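Local structure of sugar ABC transporter substrate-binding protein, BlMnBP1 (Bifidobacterium animalis subsp. lactis ATCC 27673, 6I5R) at residues I36-N50 with N72-A84. The protein binds manno-oligosaccharides such as mannobiose as the solute-binding component of an ABC transporter, probably delivering them for uptake. Residues are numbered along the deposited sequence; the frame is centred on the assembly and turned at random.
Sequences IKTTITFMNNRTDMN and NITVKVQTDSNYA. With BMA (beta-D-mannopyranose), chain B; BMA (beta-D-mannopyranose), chain C.
Ile40 and Val75 lie side by side on neighbouring parallel strands, 38-44 and 73-79, which helix 59-69 links into a beta-alpha-beta unit. Seven backbone bonds, running from Thr38 N–Asn72 O to Asn44 N–Gln78 O, zip them together. Ile40 CD1 reaches Ile73 CG2 at 4.1 Å, while Val75 CG1 meets Phe42 CB; helices 59-69 and 331-346 pack against this apolar face. The other face is more polar: the methyl of Thr41 rests against the amide of Gln78, CG2 to CD 3.5 Å.

Beyond the strands the chain turns into the sugar pocket, as expected for a solute-binding protein of this family. Asn44, its CG set between backbone N and carbonyl carbon (chi1 70°), closes an Asx turn by accepting Arg46 N at OD1 (2.8 Å), while its ND2 lies over one face of the Phe42 ring, toward its rim. Asn50 ND2 donates to Thr79 OG1 at 3.1 Å, the hydroxyl oxygen lying 29° out of the amide plane, so the bond is bent. Tyr83 lays one ring face under Asn45 N and sends its hydroxyl to Met102 O; Asn45 ND2 bonds both O6 (3.0 Å) and O2 (2.9 Å) of the mannose of chain C.

Arg46 grips Asp48 side-on, NH2 to OD2 at 2.8 Å and NE to OD1, with Met49 SD over the guanidinium centre. An alanine in place of Asp48 would take the carboxylate from both NE and NH2 and is likely to let the guanidinium turn more freely, although Glu354 also pairs with NH1. The chemistry thus implies loops beyond the C-terminal ends of two hydrogen-bonded parallel strands, which offer the amide of Asn45, and a charge-paired arginine, to an uncharged sugar.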
loop_
_atom_site.group_PDB
_atom_site.type_symbol
_atom_site.label_atom_id
_atom_site.label_comp_id
_atom_site.label_asym_id
_atom_site.label_seq_id
_atom_site.Cartn_x
_atom_site.Cartn_y
_atom_site.Cartn_z
ATOM N N ILE A 36 -33.985 -2.205 0.161
ATOM C CA ILE A 36 -33.364 -1.983 1.451
ATOM C C ILE A 36 -33.446 -0.510 1.790
ATOM O O ILE A 36 -33.186 0.354 0.935
ATOM C CB ILE A 36 -31.905 -2.471 1.460
ATOM C CG1 ILE A 36 -31.848 -3.962 1.147
ATOM C CG2 ILE A 36 -31.283 -2.223 2.827
ATOM C CD1 ILE A 36 -30.416 -4.457 0.897
ATOM N N LYS A 37 -33.768 -0.231 3.049
ATOM C CA LYS A 37 -33.712 1.110 3.631
ATOM C C LYS A 37 -32.856 1.020 4.885
ATOM O O LYS A 37 -33.297 0.480 5.908
ATOM C CB LYS A 37 -35.111 1.623 3.968
ATOM C CG LYS A 37 -36.108 1.564 2.796
ATOM C CD LYS A 37 -37.556 1.756 3.233
ATOM C CE LYS A 37 -38.508 1.752 2.029
ATOM N NZ LYS A 37 -37.961 1.041 0.814
ATOM N N THR A 38 -31.626 1.522 4.813
ATOM C CA THR A 38 -30.754 1.467 5.978
ATOM C C THR A 38 -29.623 2.474 5.806
ATOM O O THR A 38 -29.478 3.134 4.767
ATOM C CB THR A 38 -30.209 0.055 6.189
ATOM O OG1 THR A 38 -29.460 -0.017 7.400
ATOM C CG2 THR A 38 -29.289 -0.337 5.052
ATOM N N THR A 39 -28.807 2.552 6.849
ATOM C CA THR A 39 -27.623 3.386 6.877
ATOM C C THR A 39 -26.426 2.537 7.259
ATOM O O THR A 39 -26.493 1.739 8.196
ATOM C CB THR A 39 -27.795 4.514 7.876
ATOM O OG1 THR A 39 -28.901 5.330 7.489
ATOM C CG2 THR A 39 -26.555 5.349 7.919
ATOM N N ILE A 40 -25.330 2.732 6.540
ATOM C CA ILE A 40 -24.081 2.041 6.817
ATOM C C ILE A 40 -23.000 3.076 7.060
ATOM O O ILE A 40 -23.022 4.173 6.492
ATOM C CB ILE A 40 -23.717 1.088 5.665
ATOM C CG1 ILE A 40 -23.590 1.851 4.354
ATOM C CG2 ILE A 40 -24.835 0.007 5.556
ATOM C CD1 ILE A 40 -23.096 0.988 3.164
ATOM N N THR A 41 -22.060 2.707 7.929
ATOM C CA THR A 41 -20.935 3.540 8.316
ATOM C C THR A 41 -19.709 2.951 7.637
ATOM O O THR A 41 -19.410 1.762 7.809
ATOM C CB THR A 41 -20.775 3.603 9.833
ATOM O OG1 THR A 41 -21.884 4.335 10.373
ATOM C CG2 THR A 41 -19.495 4.345 10.215
ATOM N N PHE A 42 -19.013 3.790 6.873
ATOM C CA PHE A 42 -17.877 3.411 6.032
ATOM C C PHE A 42 -16.651 4.118 6.597
ATOM O O PHE A 42 -16.564 5.340 6.523
ATOM C CB PHE A 42 -18.178 3.816 4.589
ATOM C CG PHE A 42 -16.990 3.770 3.648
ATOM C CD1 PHE A 42 -15.943 2.897 3.850
ATOM C CD2 PHE A 42 -16.953 4.607 2.528
ATOM C CE1 PHE A 42 -14.895 2.862 2.970
ATOM C CE2 PHE A 42 -15.887 4.570 1.641
ATOM C CZ PHE A 42 -14.860 3.700 1.874
ATOM N N MET A 43 -15.755 3.361 7.237
ATOM C CA MET A 43 -14.532 3.921 7.806
ATOM C C MET A 43 -13.414 3.814 6.770
ATOM O O MET A 43 -13.180 2.738 6.215
ATOM C CB MET A 43 -14.120 3.166 9.069
ATOM C CG MET A 43 -15.075 3.233 10.254
ATOM S SD MET A 43 -14.382 2.195 11.584
ATOM C CE MET A 43 -12.766 2.892 11.772
ATOM N N ASN A 44 -12.713 4.911 6.509
ATOM C CA ASN A 44 -11.545 4.802 5.628
ATOM C C ASN A 44 -10.487 5.830 6.017
ATOM O O ASN A 44 -10.669 6.643 6.925
ATOM C CB ASN A 44 -11.932 4.914 4.143
ATOM C CG ASN A 44 -12.374 6.289 3.755
ATOM O OD1 ASN A 44 -11.562 7.178 3.548
ATOM N ND2 ASN A 44 -13.669 6.475 3.651
ATOM N N ASN A 45 -9.356 5.773 5.309
ATOM C CA ASN A 45 -8.176 6.552 5.668
ATOM C C ASN A 45 -8.069 7.874 4.916
ATOM O O ASN A 45 -7.145 8.648 5.180
ATOM C CB ASN A 45 -6.917 5.751 5.375
ATOM C CG ASN A 45 -6.815 5.372 3.913
ATOM O OD1 ASN A 45 -7.745 4.845 3.332
ATOM N ND2 ASN A 45 -5.682 5.680 3.310
ATOM N N ARG A 46 -8.954 8.123 3.963
ATOM C CA ARG A 46 -8.811 9.261 3.058
ATOM C C ARG A 46 -9.485 10.488 3.672
ATOM O O ARG A 46 -10.532 10.961 3.236
ATOM C CB ARG A 46 -9.373 8.908 1.684
ATOM C CG ARG A 46 -8.597 7.778 1.005
ATOM C CD ARG A 46 -7.111 8.153 0.757
ATOM N NE ARG A 46 -7.001 9.396 0.021
ATOM C CZ ARG A 46 -6.984 9.470 -1.305
ATOM N NH1 ARG A 46 -7.064 8.368 -2.046
ATOM N NH2 ARG A 46 -6.904 10.648 -1.884
ATOM N N THR A 47 -8.840 11.000 4.721
ATOM C CA THR A 47 -9.317 12.230 5.345
ATOM C C THR A 47 -9.407 13.357 4.330
ATOM O O THR A 47 -10.306 14.206 4.395
ATOM C CB THR A 47 -8.371 12.627 6.478
ATOM O OG1 THR A 47 -7.033 12.727 5.963
ATOM C CG2 THR A 47 -8.377 11.614 7.571
ATOM N N ASP A 48 -8.467 13.392 3.389
ATOM C CA ASP A 48 -8.492 14.425 2.360
ATOM C C ASP A 48 -9.786 14.396 1.545
ATOM O O ASP A 48 -10.369 15.451 1.265
ATOM C CB ASP A 48 -7.259 14.273 1.463
ATOM C CG ASP A 48 -7.170 12.914 0.764
ATOM O OD1 ASP A 48 -7.755 11.926 1.250
ATOM O OD2 ASP A 48 -6.443 12.845 -0.271
ATOM N N MET A 49 -10.259 13.212 1.163
ATOM C CA MET A 49 -11.508 13.100 0.409
ATOM C C MET A 49 -12.755 13.372 1.243
ATOM O O MET A 49 -13.866 13.431 0.688
ATOM C CB MET A 49 -11.612 11.704 -0.199
ATOM C CG MET A 49 -10.544 11.402 -1.195
ATOM S SD MET A 49 -10.623 9.746 -1.872
ATOM C CE MET A 49 -12.263 9.750 -2.581
ATOM N N ASN A 50 -12.627 13.487 2.549
ATOM C CA ASN A 50 -13.770 13.813 3.388
ATOM C C ASN A 50 -13.946 15.308 3.547
ATOM O O ASN A 50 -14.696 15.736 4.424
ATOM C CB ASN A 50 -13.641 13.157 4.775
ATOM C CG ASN A 50 -14.983 12.732 5.351
ATOM O OD1 ASN A 50 -15.969 12.642 4.634
ATOM N ND2 ASN A 50 -15.027 12.478 6.645
ATOM N N ASN A 72 -31.989 4.667 -0.972
ATOM C CA ASN A 72 -32.334 4.378 0.413
ATOM C C ASN A 72 -31.225 3.669 1.174
ATOM O O ASN A 72 -31.449 3.261 2.312
ATOM C CB ASN A 72 -33.645 3.602 0.455
ATOM C CG ASN A 72 -34.742 4.305 -0.361
ATOM O OD1 ASN A 72 -35.344 3.729 -1.287
ATOM N ND2 ASN A 72 -34.971 5.557 -0.046
ATOM N N ILE A 73 -30.033 3.557 0.599
ATOM C CA ILE A 73 -28.856 3.134 1.337
ATOM C C ILE A 73 -28.047 4.395 1.607
ATOM O O ILE A 73 -27.315 4.883 0.735
ATOM C CB ILE A 73 -28.040 2.088 0.582
ATOM C CG1 ILE A 73 -28.814 0.788 0.440
ATOM C CG2 ILE A 73 -26.691 1.835 1.318
ATOM C CD1 ILE A 73 -28.074 -0.276 -0.330
ATOM N N THR A 74 -28.167 4.910 2.822
ATOM C CA THR A 74 -27.416 6.080 3.243
ATOM C C THR A 74 -26.040 5.648 3.724
ATOM O O THR A 74 -25.913 4.768 4.585
ATOM C CB THR A 74 -28.161 6.835 4.350
ATOM O OG1 THR A 74 -29.363 7.422 3.825
ATOM C CG2 THR A 74 -27.251 7.903 4.961
ATOM N N VAL A 75 -25.018 6.284 3.176
ATOM C CA VAL A 75 -23.632 5.968 3.480
ATOM C C VAL A 75 -23.036 7.108 4.293
ATOM O O VAL A 75 -22.939 8.238 3.801
ATOM C CB VAL A 75 -22.820 5.742 2.201
ATOM C CG1 VAL A 75 -21.397 5.324 2.557
ATOM C CG2 VAL A 75 -23.487 4.709 1.310
ATOM N N LYS A 76 -22.607 6.803 5.515
ATOM C CA LYS A 76 -21.956 7.784 6.382
ATOM C C LYS A 76 -20.468 7.492 6.408
ATOM O O LYS A 76 -20.073 6.383 6.773
ATOM C CB LYS A 76 -22.511 7.714 7.796
ATOM C CG LYS A 76 -23.961 8.159 7.896
ATOM C CD LYS A 76 -24.484 7.782 9.244
ATOM C CE LYS A 76 -23.680 8.474 10.339
ATOM N NZ LYS A 76 -24.439 8.212 11.602
ATOM N N VAL A 77 -19.655 8.480 6.057
ATOM C CA VAL A 77 -18.207 8.290 5.951
ATOM C C VAL A 77 -17.553 8.774 7.232
ATOM O O VAL A 77 -17.830 9.890 7.696
ATOM C CB VAL A 77 -17.623 9.031 4.739
ATOM C CG1 VAL A 77 -16.143 8.717 4.601
ATOM C CG2 VAL A 77 -18.346 8.649 3.498
ATOM N N GLN A 78 -16.647 7.967 7.768
ATOM C CA GLN A 78 -15.790 8.356 8.881
ATOM C C GLN A 78 -14.326 8.180 8.495
ATOM O O GLN A 78 -13.919 7.094 8.072
ATOM C CB GLN A 78 -16.085 7.512 10.117
ATOM C CG GLN A 78 -17.505 7.593 10.625
ATOM C CD GLN A 78 -17.668 6.842 11.934
ATOM O OE1 GLN A 78 -16.796 6.065 12.328
ATOM N NE2 GLN A 78 -18.762 7.088 12.628
ATOM N N THR A 79 -13.538 9.235 8.657
ATOM C CA THR A 79 -12.125 9.188 8.320
ATOM C C THR A 79 -11.303 9.612 9.520
ATOM O O THR A 79 -11.708 10.503 10.274
ATOM C CB THR A 79 -11.826 10.084 7.125
ATOM O OG1 THR A 79 -12.255 11.423 7.409
ATOM C CG2 THR A 79 -12.536 9.569 5.911
ATOM N N ASP A 80 -10.158 8.960 9.695
ATOM C CA ASP A 80 -9.227 9.197 10.790
ATOM C C ASP A 80 -7.823 9.425 10.251
ATOM O O ASP A 80 -7.369 8.695 9.368
ATOM C CB ASP A 80 -9.216 7.990 11.722
ATOM C CG ASP A 80 -10.272 8.070 12.796
ATOM O OD1 ASP A 80 -10.333 9.136 13.441
ATOM O OD2 ASP A 80 -11.028 7.076 13.014
ATOM N N SER A 81 -7.098 10.400 10.813
ATOM C CA SER A 81 -5.738 10.619 10.325
ATOM C C SER A 81 -4.840 9.461 10.725
ATOM O O SER A 81 -3.987 9.032 9.937
ATOM C CB SER A 81 -5.161 11.920 10.855
ATOM O OG SER A 81 -5.120 11.861 12.267
ATOM N N ASN A 82 -5.013 8.951 11.939
ATOM C CA ASN A 82 -4.236 7.807 12.408
ATOM C C ASN A 82 -4.983 6.513 12.068
ATOM O O ASN A 82 -5.378 5.742 12.926
ATOM C CB ASN A 82 -3.980 7.929 13.904
ATOM C CG ASN A 82 -2.967 6.923 14.406
ATOM O OD1 ASN A 82 -2.331 6.218 13.619
ATOM N ND2 ASN A 82 -2.817 6.833 15.734
ATOM N N TYR A 83 -5.178 6.283 10.772
ATOM C CA TYR A 83 -6.200 5.324 10.366
ATOM C C TYR A 83 -5.880 3.902 10.840
ATOM O O TYR A 83 -6.720 3.240 11.458
ATOM C CB TYR A 83 -6.410 5.321 8.850
ATOM C CG TYR A 83 -7.459 4.254 8.550
ATOM C CD1 TYR A 83 -8.790 4.472 8.869
ATOM C CD2 TYR A 83 -7.097 2.993 8.061
ATOM C CE1 TYR A 83 -9.745 3.493 8.647
ATOM C CE2 TYR A 83 -8.047 2.002 7.850
ATOM C CZ TYR A 83 -9.378 2.271 8.144
ATOM O OH TYR A 83 -10.353 1.312 7.944
ATOM N N ALA A 84 -4.684 3.398 10.513
ATOM C CA ALA A 84 -4.370 2.015 10.849
ATOM C C ALA A 84 -4.667 1.720 12.308
ATOM O O ALA A 84 -5.280 0.691 12.637
ATOM C CB ALA A 84 -2.906 1.726 10.542
HETATM C C1 BMA B . -4.511 12.074 3.534
HETATM C C2 BMA B . -4.263 11.359 2.181
HETATM C C3 BMA B . -4.070 9.869 2.428
HETATM C C4 BMA B . -3.133 9.622 3.583
HETATM C C5 BMA B . -3.539 10.446 4.813
HETATM C C6 BMA B . -2.634 10.188 5.992
HETATM O O1 BMA B . -4.508 13.422 3.192
HETATM O O2 BMA B . -2.998 11.865 1.647
HETATM O O3 BMA B . -3.608 9.215 1.297
HETATM O O4 BMA B . -3.149 8.240 3.943
HETATM O O5 BMA B . -3.524 11.820 4.460
HETATM O O6 BMA B . -3.343 10.672 7.139
HETATM C C1 BMA C . -2.413 7.325 3.177
HETATM C C2 BMA C . -2.046 6.215 4.207
HETATM C C3 BMA C . -1.387 5.092 3.469
HETATM C C4 BMA C . -2.179 4.693 2.228
HETATM C C5 BMA C . -2.427 5.902 1.325
HETATM C C6 BMA C . -3.280 5.543 0.124
HETATM O O2 BMA C . -3.217 5.628 4.770
HETATM O O3 BMA C . -1.197 3.932 4.286
HETATM O O4 BMA C . -1.418 3.750 1.520
HETATM O O5 BMA C . -3.143 6.882 2.096
HETATM O O6 BMA C . -4.592 5.133 0.541
HETATM O O HOH W 1 -5.470 8.570 7.446
#